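PDB 2BGW: XPF endonuclease, which probably acts as a structure-specific, metal-dependent endonuclease of the XPF family, cutting DNA in nucleotide excision repair. Local coordinates for residues A[72-75]-A[76-80]. Numbering follows the deposited sequence.
With nucleotides of chain C.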
# COMPACT_ATOMS: atom_id res chain seq x y z
N ALA A 72 5.46 4.20 5.39
CA ALA A 72 5.36 2.88 4.81
C ALA A 72 4.52 2.00 5.67
O ALA A 72 3.62 1.35 5.19
CB ALA A 72 6.76 2.26 4.64
N SER A 73 4.84 1.99 6.95
CA SER A 73 4.17 1.13 7.93
C SER A 73 2.71 1.56 8.19
O SER A 73 1.87 0.72 8.49
CB SER A 73 4.96 1.10 9.24
OG SER A 73 5.10 2.42 9.76
N ARG A 74 2.43 2.86 8.09
CA ARG A 74 1.07 3.31 8.18
C ARG A 74 0.24 2.68 7.05
O ARG A 74 -0.77 2.00 7.32
CB ARG A 74 0.99 4.82 8.10
CG ARG A 74 0.15 5.38 9.24
CD ARG A 74 0.27 6.88 9.35
NE ARG A 74 -0.35 7.53 8.21
CZ ARG A 74 -0.98 8.70 8.27
NH1 ARG A 74 -1.06 9.35 9.44
NH2 ARG A 74 -1.52 9.24 7.18
N LEU A 75 0.70 2.87 5.81
CA LEU A 75 -0.01 2.35 4.67
C LEU A 75 -0.25 0.87 4.81
O LEU A 75 -1.36 0.39 4.58
CB LEU A 75 0.72 2.69 3.39
CG LEU A 75 0.86 4.17 3.04
CD1 LEU A 75 1.84 4.31 1.90
CD2 LEU A 75 -0.43 4.88 2.68
N ALA A 76 0.76 0.14 5.25
CA ALA A 76 0.69 -1.30 5.33
C ALA A 76 -0.26 -1.78 6.43
O ALA A 76 -0.81 -2.88 6.34
CB ALA A 76 2.07 -1.88 5.51
N GLU A 77 -0.43 -0.96 7.46
CA GLU A 77 -1.37 -1.23 8.56
C GLU A 77 -2.81 -1.06 8.10
O GLU A 77 -3.68 -1.79 8.53
CB GLU A 77 -1.14 -0.24 9.70
CG GLU A 77 -1.81 -0.59 11.03
CD GLU A 77 -1.73 0.53 12.08
OE1 GLU A 77 -0.93 1.49 11.94
OE2 GLU A 77 -2.48 0.44 13.07
N HIS A 78 -3.07 -0.10 7.23
CA HIS A 78 -4.43 0.26 6.92
C HIS A 78 -5.00 -0.32 5.63
O HIS A 78 -6.21 -0.40 5.47
CB HIS A 78 -4.56 1.77 6.95
CG HIS A 78 -4.32 2.35 8.30
ND1 HIS A 78 -3.06 2.56 8.82
CD2 HIS A 78 -5.18 2.76 9.27
CE1 HIS A 78 -3.15 3.07 10.03
NE2 HIS A 78 -4.43 3.20 10.33
N TYR A 79 -4.17 -0.71 4.68
CA TYR A 79 -4.70 -1.22 3.44
C TYR A 79 -4.15 -2.55 3.20
O TYR A 79 -3.05 -2.88 3.61
CB TYR A 79 -4.37 -0.31 2.30
CG TYR A 79 -5.11 0.97 2.42
CD1 TYR A 79 -4.63 1.98 3.23
CD2 TYR A 79 -6.32 1.17 1.77
CE1 TYR A 79 -5.31 3.16 3.37
CE2 TYR A 79 -7.02 2.36 1.90
CZ TYR A 79 -6.51 3.35 2.70
OH TYR A 79 -7.16 4.54 2.85
N GLU A 80 -4.92 -3.37 2.51
CA GLU A 80 -4.49 -4.75 2.40
C GLU A 80 -3.37 -4.91 1.35
O GLU A 80 -2.61 -5.87 1.37
CB GLU A 80 -5.72 -5.63 2.21
CG GLU A 80 -6.06 -6.02 0.81
CD GLU A 80 -5.96 -7.53 0.64
OE1 GLU A 80 -5.03 -8.13 1.27
OE2 GLU A 80 -6.81 -8.12 -0.09
P DA C 15 1.91 -0.93 15.96
OP1 DA C 15 2.62 -0.60 17.21
OP2 DA C 15 0.92 0.04 15.42
O5' DA C 15 3.02 -1.21 14.86
C5' DA C 15 4.06 -2.12 15.25
C4' DA C 15 4.80 -2.61 14.03
O4' DA C 15 3.87 -3.36 13.19
C3' DA C 15 5.31 -1.45 13.17
O3' DA C 15 6.74 -1.36 13.22
C2' DA C 15 4.79 -1.75 11.76
C1' DA C 15 4.30 -3.20 11.86
N9 DA C 15 3.26 -3.45 10.86
C8 DA C 15 2.11 -2.74 10.65
N7 DA C 15 1.40 -3.18 9.64
C5 DA C 15 2.14 -4.24 9.14
C6 DA C 15 1.94 -5.11 8.04
N6 DA C 15 0.87 -5.07 7.24
N1 DA C 15 2.89 -6.05 7.81
C2 DA C 15 3.95 -6.08 8.63
N3 DA C 15 4.26 -5.31 9.67
C4 DA C 15 3.30 -4.41 9.87
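The imidazole of His-78 folds back along the last turn of helix 67-78 to reach the backbone carbonyl of Arg-74, four residues earlier. From CB, which lies 3.8 Å from Arg-74 O, the first torsion sets CG opposite the carbonyl carbon and beside the residue's own N (chi1 -65°), which brings the ring within bonding distance of that oxygen. ND1 then donates to Arg-74 O at 2.8 Å, nearly straight at 173°, with the oxygen in the ring plane although ND1 itself stands above the carbonyl plane. Farther round the ring, CE1 brushes Arg-74 CG at 4.1 Å. Histidine suits this place because a short, flat side chain can offer an N-H to a carbonyl that already takes the helical bond from His-78 N. With an alanine here, Arg-74 O would keep that backbone bond but is likely to be left without its second donor, and a gap would probably open beside Tyr-162. The helix ends just beyond, where Tyr-79 N bonds Leu-75 O at 3.0 Å. On the DNA side, adenine N6 of DA15 of chain C donates to Ala-76 O at 2.9 Å, and small Ala-76 and Ser-73 suit a surface approached so closely. Leu-75 and Tyr-79 pack on Ile-50 of strand 49-55, Leu-75 also touching the magnesium ligand Glu-52, while His-78 and Arg-74 meet helix 155-165, His-78 at Gln-165 and Tyr-162, Arg-74 at Tyr-162.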